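Local coordinates for protein colicin B (PDB 1RH1) that kills Escherichia coli and closely related bacteria by forming channels that depolarize the cytoplasmic membrane and dissipate cellular energy, at residues Val332-Gly337 with Leu347-Ala352; Glu448-Ser453 with Ala458-Leu463; Glu390-Ala395 with Glu433-Gly438; Arg428-Glu433 with Met444-Ser449. All blocks are in the same frame, centred on the assembly; numbering follows the deposited sequence.

Overall arrangement
All four contacts lie in the helical pore-forming domain, on the same side of the chain's centre, and each joins helices packed in one bundle. Contact 1 stands apart, its centre about 22 Å from the centres of the other three. Contacts 2, 3 and 4 form a connected series: contact 4 is about 12 Å from contact 2 and about 13 Å from contact 3, between centres. It shares helix 441-452 with contact 2, where Val-447 packs on Ala-460, and helix 420-435 with contact 3, where Ile-432 packs on Val-393. Contact 2 brings in helix 457-472, predicted to span the membrane; the other helix so predicted, 479-495, touches residues of contacts 1 and 3.

Contact 1: Val332-Gly337 with Leu347-Ala352; sequences VGDKVG and LSREIA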
loop_
_atom_site.group_PDB
_atom_site.type_symbol
_atom_site.label_atom_id
_atom_site.label_comp_id
_atom_site.label_asym_id
_atom_site.label_seq_id
_atom_site.Cartn_x
_atom_site.Cartn_y
_atom_site.Cartn_z
ATOM N N VAL A 332 3.186 -33.497 -12.549
ATOM C CA VAL A 332 2.406 -34.230 -13.547
ATOM C C VAL A 332 3.212 -34.333 -14.827
ATOM O O VAL A 332 3.336 -35.377 -15.450
ATOM C CB VAL A 332 1.060 -33.473 -13.778
ATOM C CG1 VAL A 332 0.363 -33.845 -15.093
ATOM C CG2 VAL A 332 0.154 -33.820 -12.609
ATOM N N GLY A 333 3.823 -33.209 -15.170
ATOM C CA GLY A 333 4.676 -33.108 -16.331
ATOM C C GLY A 333 5.818 -34.085 -16.214
ATOM O O GLY A 333 6.036 -34.849 -17.146
ATOM N N ASP A 334 6.486 -34.089 -15.055
ATOM C CA ASP A 334 7.570 -35.007 -14.807
ATOM C C ASP A 334 7.055 -36.434 -14.876
ATOM O O ASP A 334 7.545 -37.114 -15.778
ATOM C CB ASP A 334 8.207 -34.725 -13.433
ATOM C CG ASP A 334 9.083 -33.460 -13.315
ATOM O OD1 ASP A 334 9.415 -33.075 -12.195
ATOM O OD2 ASP A 334 9.465 -32.845 -14.312
ATOM N N LYS A 335 6.063 -36.896 -14.075
ATOM C CA LYS A 335 5.500 -38.257 -14.114
ATOM C C LYS A 335 4.988 -38.724 -15.468
ATOM O O LYS A 335 5.412 -39.752 -15.989
ATOM C CB LYS A 335 4.346 -38.394 -13.121
ATOM C CG LYS A 335 3.503 -39.688 -13.117
ATOM C CD LYS A 335 2.685 -39.703 -11.829
ATOM C CE LYS A 335 1.994 -41.023 -11.473
ATOM N NZ LYS A 335 0.767 -41.265 -12.217
ATOM N N VAL A 336 4.067 -38.004 -16.088
ATOM C CA VAL A 336 3.597 -38.389 -17.408
ATOM C C VAL A 336 4.763 -38.265 -18.382
ATOM O O VAL A 336 4.936 -39.104 -19.245
ATOM C CB VAL A 336 2.399 -37.468 -17.758
ATOM C CG1 VAL A 336 1.867 -37.769 -19.124
ATOM C CG2 VAL A 336 1.263 -37.720 -16.788
ATOM N N GLY A 337 5.641 -37.290 -18.178
ATOM C CA GLY A 337 6.799 -37.047 -19.015
ATOM C C GLY A 337 7.697 -38.255 -19.225
ATOM O O GLY A 337 7.846 -38.623 -20.396
ATOM N N LEU A 347 5.514 -28.643 -22.350
ATOM C CA LEU A 347 4.154 -28.116 -22.298
ATOM C C LEU A 347 3.795 -27.908 -20.830
ATOM O O LEU A 347 3.452 -26.789 -20.488
ATOM C CB LEU A 347 3.186 -29.094 -22.945
ATOM C CG LEU A 347 1.700 -28.799 -22.873
ATOM C CD1 LEU A 347 1.306 -27.624 -23.734
ATOM C CD2 LEU A 347 0.982 -30.009 -23.377
ATOM N N SER A 348 3.895 -28.879 -19.918
ATOM C CA SER A 348 3.648 -28.639 -18.509
ATOM C C SER A 348 4.410 -27.446 -17.966
ATOM O O SER A 348 3.779 -26.693 -17.228
ATOM C CB SER A 348 4.019 -29.848 -17.690
ATOM O OG SER A 348 3.054 -30.845 -17.988
ATOM N N ARG A 349 5.683 -27.184 -18.363
ATOM C CA ARG A 349 6.398 -25.982 -17.920
ATOM C C ARG A 349 5.531 -24.790 -18.300
ATOM O O ARG A 349 5.176 -24.023 -17.414
ATOM C CB ARG A 349 7.753 -25.719 -18.605
ATOM C CG ARG A 349 8.839 -26.784 -18.702
ATOM C CD ARG A 349 9.411 -27.297 -17.386
ATOM N NE ARG A 349 9.047 -28.699 -17.140
ATOM C CZ ARG A 349 9.913 -29.733 -17.097
ATOM N NH1 ARG A 349 11.232 -29.581 -17.282
ATOM N NH2 ARG A 349 9.443 -30.955 -16.840
ATOM N N GLU A 350 5.120 -24.715 -19.582
ATOM C CA GLU A 350 4.207 -23.687 -20.088
ATOM C C GLU A 350 2.880 -23.574 -19.339
ATOM O O GLU A 350 2.513 -22.460 -18.970
ATOM C CB GLU A 350 3.857 -23.925 -21.550
ATOM C CG GLU A 350 4.911 -23.617 -22.585
ATOM C CD GLU A 350 5.050 -22.131 -22.871
ATOM O OE1 GLU A 350 5.944 -21.487 -22.309
ATOM O OE2 GLU A 350 4.256 -21.618 -23.665
ATOM N N ILE A 351 2.132 -24.657 -19.060
ATOM C CA ILE A 351 0.870 -24.519 -18.353
ATOM C C ILE A 351 1.155 -24.030 -16.950
ATOM O O ILE A 351 0.542 -23.057 -16.518
ATOM C CB ILE A 351 0.113 -25.851 -18.317
ATOM C CG1 ILE A 351 -0.273 -26.237 -19.732
ATOM C CG2 ILE A 351 -1.141 -25.717 -17.495
ATOM C CD1 ILE A 351 -1.293 -27.383 -19.894
ATOM N N ALA A 352 2.132 -24.614 -16.262
ATOM C CA ALA A 352 2.499 -24.123 -14.955
ATOM C C ALA A 352 2.992 -22.685 -14.996
ATOM O O ALA A 352 2.650 -21.935 -14.093
ATOM C CB ALA A 352 3.577 -24.973 -14.386
#
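The carboxylate of Asp-334 and the guanidinium of Arg-349 meet with their planes almost perpendicular, 89° apart. OD2 of Asp-334 comes to the guanidinium obliquely and forms a salt bridge with NH2 of Arg-349, 3.2 Å away. The two groups close one margin of a helical hairpin in the pore-forming domain, made by the C-terminal part of helix 291-340 folding back through a short turn into helix 342-357. Arg-349 starts with CG anti to its own carbonyl carbon (chi1 -51°), and the chain then bends at chi2 and chi3, which swings the guanidinium back to the partner helix. The Asp-334 side chain crosses it at about a right angle. Both charged residues remain partly exposed, so solvent probably weakens the attraction.

Deeper in, the hairpin is held by close backbone approach. Gly-333 and Ser-348 stand 5.1 Å apart between their CA atoms, a spacing made possible because glycine puts no side chain between the helices. Ser-348 directs its CB toward the other helix, to within 3.6 Å of CA of Gly-333. Other helices of the bundle pack on the hairpin: Val-332 touches Ile-489 and Ile-351 touches Ile-493 of helix 479-495, while Leu-347 packs on Phe-501 and Leu-505 of helix 500-510. Lys-335 NZ reaches further, to a hydrogen bond with Leu-472 O. Where the two helices come closest, OG of Ser-348 rests 3.2 Å from CA of Gly-333.

Contact 2: Glu448-Ser453 with Ala458-Leu463; sequences ESWVIS and AVALSL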
loop_
_atom_site.group_PDB
_atom_site.type_symbol
_atom_site.label_atom_id
_atom_site.label_comp_id
_atom_site.label_asym_id
_atom_site.label_seq_id
_atom_site.Cartn_x
_atom_site.Cartn_y
_atom_site.Cartn_z
ATOM N N GLU A 448 -16.758 -23.031 -14.573
ATOM C CA GLU A 448 -17.313 -21.722 -14.866
ATOM C C GLU A 448 -18.275 -21.279 -13.772
ATOM O O GLU A 448 -18.182 -20.134 -13.324
ATOM C CB GLU A 448 -18.021 -21.760 -16.204
ATOM C CG GLU A 448 -17.004 -21.999 -17.340
ATOM C CD GLU A 448 -16.061 -20.861 -17.798
ATOM O OE1 GLU A 448 -15.354 -21.081 -18.780
ATOM O OE2 GLU A 448 -16.031 -19.766 -17.221
ATOM N N SER A 449 -19.129 -22.185 -13.272
ATOM C CA SER A 449 -20.021 -21.915 -12.154
ATOM C C SER A 449 -19.293 -21.270 -11.000
ATOM O O SER A 449 -19.792 -20.292 -10.454
ATOM C CB SER A 449 -20.623 -23.147 -11.561
ATOM O OG SER A 449 -21.357 -23.874 -12.521
ATOM N N TRP A 450 -18.093 -21.771 -10.674
ATOM C CA TRP A 450 -17.308 -21.248 -9.567
ATOM C C TRP A 450 -16.947 -19.808 -9.754
ATOM O O TRP A 450 -17.028 -19.058 -8.781
ATOM C CB TRP A 450 -15.994 -21.952 -9.376
ATOM C CG TRP A 450 -16.100 -23.420 -9.055
ATOM C CD1 TRP A 450 -17.202 -24.007 -8.497
ATOM C CD2 TRP A 450 -15.088 -24.293 -9.261
ATOM N NE1 TRP A 450 -16.893 -25.265 -8.337
ATOM C CE2 TRP A 450 -15.639 -25.476 -8.783
ATOM C CE3 TRP A 450 -13.802 -24.239 -9.774
ATOM C CZ2 TRP A 450 -14.887 -26.643 -8.816
ATOM C CZ3 TRP A 450 -13.061 -25.409 -9.801
ATOM C CH2 TRP A 450 -13.599 -26.599 -9.328
ATOM N N VAL A 451 -16.566 -19.455 -10.996
ATOM C CA VAL A 451 -16.217 -18.079 -11.307
ATOM C C VAL A 451 -17.481 -17.216 -11.225
ATOM O O VAL A 451 -17.534 -16.286 -10.411
ATOM C CB VAL A 451 -15.601 -17.971 -12.713
ATOM C CG1 VAL A 451 -15.148 -16.557 -12.904
ATOM C CG2 VAL A 451 -14.371 -18.825 -12.874
ATOM N N ILE A 452 -18.517 -17.556 -12.008
ATOM C CA ILE A 452 -19.793 -16.842 -12.018
ATOM C C ILE A 452 -20.356 -16.612 -10.623
ATOM O O ILE A 452 -20.633 -15.458 -10.294
ATOM C CB ILE A 452 -20.780 -17.639 -12.896
ATOM C CG1 ILE A 452 -20.324 -17.459 -14.325
ATOM C CG2 ILE A 452 -22.219 -17.182 -12.745
ATOM C CD1 ILE A 452 -20.867 -18.504 -15.318
ATOM N N SER A 453 -20.473 -17.620 -9.749
ATOM C CA SER A 453 -21.001 -17.354 -8.423
ATOM C C SER A 453 -20.015 -16.609 -7.528
ATOM O O SER A 453 -20.228 -16.508 -6.315
ATOM C CB SER A 453 -21.420 -18.661 -7.789
ATOM O OG SER A 453 -22.541 -19.181 -8.502
ATOM N N ALA A 458 -8.210 -17.081 -11.108
ATOM C CA ALA A 458 -6.981 -17.716 -10.665
ATOM C C ALA A 458 -7.233 -18.780 -9.595
ATOM O O ALA A 458 -6.761 -19.900 -9.775
ATOM C CB ALA A 458 -6.042 -16.656 -10.118
ATOM N N VAL A 459 -8.006 -18.505 -8.534
ATOM C CA VAL A 459 -8.354 -19.499 -7.520
ATOM C C VAL A 459 -9.166 -20.637 -8.173
ATOM O O VAL A 459 -8.944 -21.814 -7.874
ATOM C CB VAL A 459 -9.179 -18.829 -6.395
ATOM C CG1 VAL A 459 -9.385 -19.761 -5.245
ATOM C CG2 VAL A 459 -8.436 -17.675 -5.815
ATOM N N ALA A 460 -10.088 -20.373 -9.106
ATOM C CA ALA A 460 -10.833 -21.442 -9.748
ATOM C C ALA A 460 -9.971 -22.290 -10.662
ATOM O O ALA A 460 -10.270 -23.465 -10.869
ATOM C CB ALA A 460 -11.958 -20.886 -10.573
ATOM N N LEU A 461 -8.903 -21.718 -11.223
ATOM C CA LEU A 461 -7.972 -22.476 -12.040
ATOM C C LEU A 461 -7.160 -23.407 -11.149
ATOM O O LEU A 461 -6.932 -24.560 -11.510
ATOM C CB LEU A 461 -6.976 -21.594 -12.749
ATOM C CG LEU A 461 -6.885 -21.630 -14.264
ATOM C CD1 LEU A 461 -5.617 -20.899 -14.603
ATOM C CD2 LEU A 461 -6.840 -23.035 -14.851
ATOM N N SER A 462 -6.726 -22.933 -9.974
ATOM C CA SER A 462 -5.931 -23.733 -9.072
ATOM C C SER A 462 -6.668 -24.952 -8.588
ATOM O O SER A 462 -6.234 -26.038 -8.936
ATOM C CB SER A 462 -5.523 -22.901 -7.919
ATOM O OG SER A 462 -4.566 -22.022 -8.475
ATOM N N LEU A 463 -7.786 -24.837 -7.864
ATOM C CA LEU A 463 -8.624 -25.956 -7.438
ATOM C C LEU A 463 -8.879 -26.978 -8.529
ATOM O O LEU A 463 -8.746 -28.161 -8.274
ATOM C CB LEU A 463 -9.926 -25.384 -6.952
ATOM C CG LEU A 463 -11.067 -26.223 -6.471
ATOM C CD1 LEU A 463 -10.699 -27.066 -5.282
ATOM C CD2 LEU A 463 -12.157 -25.270 -6.053
#
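An antiparallel helical hairpin of the pore-forming domain brings Trp-450 of helix 441-452 against Ala-460 and Leu-463 of helix 457-472. The two short helical segments run at 152° to each other, and their axes approach to 9.4 Å. The benzene part of the indole does most of the touching. CD2 of Leu-463 lies over one face, 3.9 Å from the centroid of the six-membered ring and 16° off the ring normal, a CH-pi contact offset toward the rim near CH2. The leucine side chain crosses the indole at about a right angle; with CG anti to its backbone N (chi1 178°) it reaches out to the indole, and the turn at chi2 puts CD2 over the ring. At the indole edge, near the ring plane, the carbonyl O of Ala-460 is 3.6 Å from CZ3 of Trp-450.

The methyl of Ala-460 points at the partner helix and serves two neighbours: CB is 3.9 Å from CE3 of Trp-450 and 3.9 Å from CG2 of Val-451. Around this apolar patch, helix 420-435 adds Ile-427 and the Lys-423 side chain against the indole, and Tyr-420 against Leu-463. On the far flank Ala-458 packs on Leu-322 of helix 291-340. Helix 457-472, predicted to span the membrane, is probably one arm of the hydrophobic hairpin of channel-forming colicins, helix 479-495 the other; helix 441-452 packs round it, helping bury Ala-460 and Leu-463.

Contact 3: Glu390-Ala395 with Glu433-Gly438; sequences EAIVNA and EGYQTG
Ile-392 crosses the ring of Tyr-435 at about a right angle and applies both branches to it. This is helix-to-helix packing within the bundle of the pore-forming domain, between helix 386-398 and the C-terminal part of helix 420-435. CG2 of Ile-392 stands over one ring face, 4.0 Å from the centroid and 16° off the normal, in a CH-pi contact displaced toward CE2 and CZ. The other branch ends in CD1 of Ile-392, 3.9 Å from CD1 of Tyr-435, so the two methyls share a face, on either side of the ring's long axis, the latter beyond the rim. The tyrosine takes CG anti to its carbonyl carbon (chi1 -76°), and chi2 turns one face of the ring to the isoleucine.

Val-393 meets the same residue nearer the backbone, its side chain and that of Tyr-435 sliding past each other in opposite directions, with CG2 of Val-393 3.9 Å from CB of Tyr-435. Its other methyl, CG1, lies 3.8 Å from NE2 of Gln-436, whose chain bends at chi2 and crosses the valine at about a right angle at the exposed margin. Val-485 of helix 479-495 touches both Ile-392 and Tyr-435, and the Trp-440 ring packs edge-to-face with the tyrosine. Just before Tyr-435 the chain has positive phi at Gly-434, and there N of Gly-434 donates a hydrogen bond to OG1 of Thr-437 at 3.2 Å.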
loop_
_atom_site.group_PDB
_atom_site.type_symbol
_atom_site.label_atom_id
_atom_site.label_comp_id
_atom_site.label_asym_id
_atom_site.label_seq_id
_atom_site.Cartn_x
_atom_site.Cartn_y
_atom_site.Cartn_z
ATOM N N GLU A 390 -12.330 -48.272 -17.157
ATOM C CA GLU A 390 -12.805 -48.758 -15.872
ATOM C C GLU A 390 -11.854 -48.460 -14.717
ATOM O O GLU A 390 -12.287 -48.150 -13.610
ATOM C CB GLU A 390 -13.040 -50.248 -15.972
ATOM C CG GLU A 390 -13.733 -50.853 -14.747
ATOM C CD GLU A 390 -15.221 -50.511 -14.554
ATOM O OE1 GLU A 390 -16.048 -51.214 -15.151
ATOM O OE2 GLU A 390 -15.561 -49.578 -13.801
ATOM N N ALA A 391 -10.545 -48.489 -14.968
ATOM C CA ALA A 391 -9.538 -48.196 -13.969
ATOM C C ALA A 391 -9.532 -46.733 -13.584
ATOM O O ALA A 391 -9.329 -46.450 -12.407
ATOM C CB ALA A 391 -8.158 -48.535 -14.482
ATOM N N ILE A 392 -9.789 -45.788 -14.506
ATOM C CA ILE A 392 -9.769 -44.358 -14.184
ATOM C C ILE A 392 -10.983 -43.934 -13.377
ATOM O O ILE A 392 -10.922 -43.160 -12.413
ATOM C CB ILE A 392 -9.747 -43.516 -15.435
ATOM C CG1 ILE A 392 -8.901 -44.084 -16.544
ATOM C CG2 ILE A 392 -9.091 -42.224 -15.016
ATOM C CD1 ILE A 392 -9.063 -43.449 -17.938
ATOM N N VAL A 393 -12.114 -44.479 -13.824
ATOM C CA VAL A 393 -13.379 -44.267 -13.170
ATOM C C VAL A 393 -13.247 -44.747 -11.745
ATOM O O VAL A 393 -13.365 -43.921 -10.852
ATOM C CB VAL A 393 -14.448 -45.032 -13.932
ATOM C CG1 VAL A 393 -15.783 -45.004 -13.209
ATOM C CG2 VAL A 393 -14.613 -44.367 -15.280
ATOM N N ASN A 394 -12.900 -46.019 -11.518
ATOM C CA ASN A 394 -12.731 -46.563 -10.177
ATOM C C ASN A 394 -11.706 -45.855 -9.291
ATOM O O ASN A 394 -11.812 -45.839 -8.062
ATOM C CB ASN A 394 -12.360 -48.008 -10.296
ATOM C CG ASN A 394 -13.515 -48.922 -10.659
ATOM O OD1 ASN A 394 -13.329 -49.892 -11.391
ATOM N ND2 ASN A 394 -14.726 -48.678 -10.162
ATOM N N ALA A 395 -10.701 -45.242 -9.919
ATOM C CA ALA A 395 -9.722 -44.432 -9.218
ATOM C C ALA A 395 -10.347 -43.133 -8.741
ATOM O O ALA A 395 -10.029 -42.654 -7.651
ATOM C CB ALA A 395 -8.571 -44.103 -10.137
ATOM N N GLU A 433 -18.103 -39.087 -15.156
ATOM C CA GLU A 433 -18.867 -38.874 -16.392
ATOM C C GLU A 433 -17.898 -38.188 -17.338
ATOM O O GLU A 433 -17.090 -37.371 -16.896
ATOM C CB GLU A 433 -20.021 -37.989 -16.073
ATOM C CG GLU A 433 -20.895 -37.519 -17.208
ATOM C CD GLU A 433 -22.104 -36.708 -16.725
ATOM O OE1 GLU A 433 -22.058 -36.071 -15.652
ATOM O OE2 GLU A 433 -23.112 -36.731 -17.446
ATOM N N GLY A 434 -17.880 -38.454 -18.624
ATOM C CA GLY A 434 -16.793 -37.867 -19.382
ATOM C C GLY A 434 -15.873 -39.031 -19.619
ATOM O O GLY A 434 -15.610 -39.326 -20.784
ATOM N N TYR A 435 -15.357 -39.727 -18.584
ATOM C CA TYR A 435 -14.619 -40.949 -18.868
ATOM C C TYR A 435 -15.695 -41.962 -19.204
ATOM O O TYR A 435 -15.562 -42.665 -20.192
ATOM C CB TYR A 435 -13.762 -41.430 -17.665
ATOM C CG TYR A 435 -12.479 -40.617 -17.441
ATOM C CD1 TYR A 435 -11.493 -40.491 -18.433
ATOM C CD2 TYR A 435 -12.297 -39.955 -16.233
ATOM C CE1 TYR A 435 -10.350 -39.708 -18.223
ATOM C CE2 TYR A 435 -11.167 -39.176 -16.012
ATOM C CZ TYR A 435 -10.194 -39.051 -17.005
ATOM O OH TYR A 435 -9.083 -38.259 -16.748
ATOM N N GLN A 436 -16.819 -41.970 -18.486
ATOM C CA GLN A 436 -17.943 -42.866 -18.716
ATOM C C GLN A 436 -18.772 -42.555 -19.952
ATOM O O GLN A 436 -19.149 -43.479 -20.689
ATOM C CB GLN A 436 -18.866 -42.826 -17.548
ATOM C CG GLN A 436 -18.299 -43.486 -16.333
ATOM C CD GLN A 436 -18.736 -44.933 -16.180
ATOM O OE1 GLN A 436 -18.699 -45.771 -17.093
ATOM N NE2 GLN A 436 -19.166 -45.206 -14.947
ATOM N N THR A 437 -19.080 -41.255 -20.166
ATOM C CA THR A 437 -19.910 -40.837 -21.301
ATOM C C THR A 437 -19.210 -40.005 -22.380
ATOM O O THR A 437 -19.725 -39.870 -23.486
ATOM C CB THR A 437 -21.157 -40.054 -20.783
ATOM O OG1 THR A 437 -20.666 -38.864 -20.203
ATOM C CG2 THR A 437 -21.975 -40.791 -19.723
ATOM N N GLY A 438 -18.024 -39.449 -22.172
ATOM C CA GLY A 438 -17.377 -38.646 -23.199
ATOM C C GLY A 438 -17.985 -37.253 -23.257
ATOM O O GLY A 438 -17.835 -36.548 -24.266
#

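Contact 4: Arg428-Glu433 with Met444-Ser449; sequences REKSIE and MLEVES
Lys-430 and Glu-446 mark the nearest approach of two helical segments that run in roughly opposite directions, yet their CA atoms are still 8.5 Å apart. With the backbones this far from each other, the link falls to two side chains that point across the gap and bury only 79 Å² between the segments. Lys-430 is extended beyond CG, and NZ forms a salt bridge with OE2 of Glu-446 at 3.2 Å, carried by a weak hydrogen bond. Glu-446 bends at chi2 (66°), and the two side chains cross at about a right angle.

Helices 420-435 and 441-452 follow each other in the colicin pore-forming domain as a helical hairpin, and the ion pair lies on its surface, both residues partly exposed. The Lys-430 side chain also touches Pro-442 in the first turn of the second helix. The carboxylate has a further partner: OE1 accepts a weak hydrogen bond from Trp-450 NE1, one turn on. Within the second helix, Leu-445 O is gripped twice by Ser-449, whose N and OG reach it from opposite faces of the carbonyl plane. The OG bond measures 2.9 Å to Leu-445 O, with the donor tilted 30° from that plane.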
loop_
_atom_site.group_PDB
_atom_site.type_symbol
_atom_site.label_atom_id
_atom_site.label_comp_id
_atom_site.label_asym_id
_atom_site.label_seq_id
_atom_site.Cartn_x
_atom_site.Cartn_y
_atom_site.Cartn_z
ATOM N N ARG A 428 -14.851 -34.668 -9.231
ATOM C CA ARG A 428 -14.744 -36.114 -9.203
ATOM C C ARG A 428 -15.890 -36.769 -9.950
ATOM O O ARG A 428 -15.638 -37.392 -10.976
ATOM C CB ARG A 428 -14.703 -36.579 -7.756
ATOM C CG ARG A 428 -14.568 -38.071 -7.591
ATOM C CD ARG A 428 -15.859 -38.752 -7.136
ATOM N NE ARG A 428 -16.206 -38.340 -5.791
ATOM C CZ ARG A 428 -15.553 -38.773 -4.711
ATOM N NH1 ARG A 428 -14.547 -39.640 -4.844
ATOM N NH2 ARG A 428 -15.851 -38.265 -3.505
ATOM N N GLU A 429 -17.143 -36.601 -9.504
ATOM C CA GLU A 429 -18.298 -37.190 -10.176
ATOM C C GLU A 429 -18.394 -36.809 -11.648
ATOM O O GLU A 429 -18.815 -37.608 -12.491
ATOM C CB GLU A 429 -19.565 -36.751 -9.517
ATOM C CG GLU A 429 -19.748 -37.192 -8.095
ATOM C CD GLU A 429 -20.869 -36.456 -7.358
ATOM O OE1 GLU A 429 -21.528 -35.578 -7.932
ATOM O OE2 GLU A 429 -21.077 -36.751 -6.180
ATOM N N LYS A 430 -17.966 -35.573 -11.940
ATOM C CA LYS A 430 -17.989 -35.050 -13.282
ATOM C C LYS A 430 -16.765 -35.440 -14.107
ATOM O O LYS A 430 -16.797 -35.338 -15.332
ATOM C CB LYS A 430 -18.158 -33.538 -13.183
ATOM C CG LYS A 430 -19.588 -33.306 -12.730
ATOM C CD LYS A 430 -19.929 -31.896 -12.332
ATOM C CE LYS A 430 -21.404 -31.934 -11.960
ATOM N NZ LYS A 430 -21.929 -30.589 -11.807
ATOM N N SER A 431 -15.652 -35.877 -13.512
ATOM C CA SER A 431 -14.577 -36.434 -14.312
ATOM C C SER A 431 -14.991 -37.860 -14.622
ATOM O O SER A 431 -14.724 -38.344 -15.716
ATOM C CB SER A 431 -13.260 -36.446 -13.551
ATOM O OG SER A 431 -12.707 -35.141 -13.407
ATOM N N ILE A 432 -15.704 -38.533 -13.703
ATOM C CA ILE A 432 -16.169 -39.897 -13.906
ATOM C C ILE A 432 -17.058 -39.917 -15.117
ATOM O O ILE A 432 -16.755 -40.666 -16.038
ATOM C CB ILE A 432 -16.912 -40.391 -12.679
ATOM C CG1 ILE A 432 -15.941 -40.587 -11.537
ATOM C CG2 ILE A 432 -17.561 -41.714 -12.986
ATOM C CD1 ILE A 432 -16.508 -41.017 -10.174
ATOM N N GLU A 433 -18.103 -39.087 -15.156
ATOM C CA GLU A 433 -18.867 -38.874 -16.392
ATOM C C GLU A 433 -17.898 -38.188 -17.338
ATOM O O GLU A 433 -17.090 -37.371 -16.896
ATOM C CB GLU A 433 -20.021 -37.989 -16.073
ATOM C CG GLU A 433 -20.895 -37.519 -17.208
ATOM C CD GLU A 433 -22.104 -36.708 -16.725
ATOM O OE1 GLU A 433 -22.058 -36.071 -15.652
ATOM O OE2 GLU A 433 -23.112 -36.731 -17.446
ATOM N N MET A 444 -16.603 -28.933 -17.333
ATOM C CA MET A 444 -16.148 -27.599 -17.687
ATOM C C MET A 444 -17.106 -26.525 -17.224
ATOM O O MET A 444 -16.724 -25.427 -16.844
ATOM C CB MET A 444 -15.943 -27.534 -19.192
ATOM C CG MET A 444 -14.940 -28.621 -19.658
ATOM S SD MET A 444 -13.376 -28.705 -18.752
ATOM C CE MET A 444 -12.371 -27.914 -19.946
ATOM N N LEU A 445 -18.363 -26.904 -17.117
ATOM C CA LEU A 445 -19.431 -26.020 -16.689
ATOM C C LEU A 445 -19.414 -25.737 -15.194
ATOM O O LEU A 445 -19.740 -24.647 -14.751
ATOM C CB LEU A 445 -20.735 -26.675 -17.140
ATOM C CG LEU A 445 -22.067 -25.952 -17.285
ATOM C CD1 LEU A 445 -21.922 -24.681 -18.108
ATOM C CD2 LEU A 445 -23.056 -26.938 -17.922
ATOM N N GLU A 446 -19.031 -26.709 -14.391
ATOM C CA GLU A 446 -18.906 -26.564 -12.956
ATOM C C GLU A 446 -17.799 -25.577 -12.641
ATOM O O GLU A 446 -17.919 -24.826 -11.671
ATOM C CB GLU A 446 -18.601 -27.942 -12.356
ATOM C CG GLU A 446 -18.330 -28.094 -10.858
ATOM C CD GLU A 446 -19.469 -27.809 -9.897
ATOM O OE1 GLU A 446 -19.174 -27.322 -8.804
ATOM O OE2 GLU A 446 -20.634 -28.079 -10.219
ATOM N N VAL A 447 -16.735 -25.544 -13.471
ATOM C CA VAL A 447 -15.585 -24.672 -13.223
ATOM C C VAL A 447 -16.011 -23.237 -13.477
ATOM O O VAL A 447 -15.708 -22.350 -12.673
ATOM C CB VAL A 447 -14.389 -25.031 -14.141
ATOM C CG1 VAL A 447 -13.176 -24.279 -13.645
ATOM C CG2 VAL A 447 -14.078 -26.516 -14.123
ATOM N N GLU A 448 -16.758 -23.031 -14.573
ATOM C CA GLU A 448 -17.313 -21.722 -14.866
ATOM C C GLU A 448 -18.275 -21.279 -13.772
ATOM O O GLU A 448 -18.182 -20.134 -13.324
ATOM C CB GLU A 448 -18.021 -21.760 -16.204
ATOM C CG GLU A 448 -17.004 -21.999 -17.340
ATOM C CD GLU A 448 -16.061 -20.861 -17.798
ATOM O OE1 GLU A 448 -15.354 -21.081 -18.780
ATOM O OE2 GLU A 448 -16.031 -19.766 -17.221
ATOM N N SER A 449 -19.129 -22.185 -13.272
ATOM C CA SER A 449 -20.021 -21.915 -12.154
ATOM C C SER A 449 -19.293 -21.270 -11.000
ATOM O O SER A 449 -19.792 -20.292 -10.454
ATOM C CB SER A 449 -20.623 -23.147 -11.561
ATOM O OG SER A 449 -21.357 -23.874 -12.521
#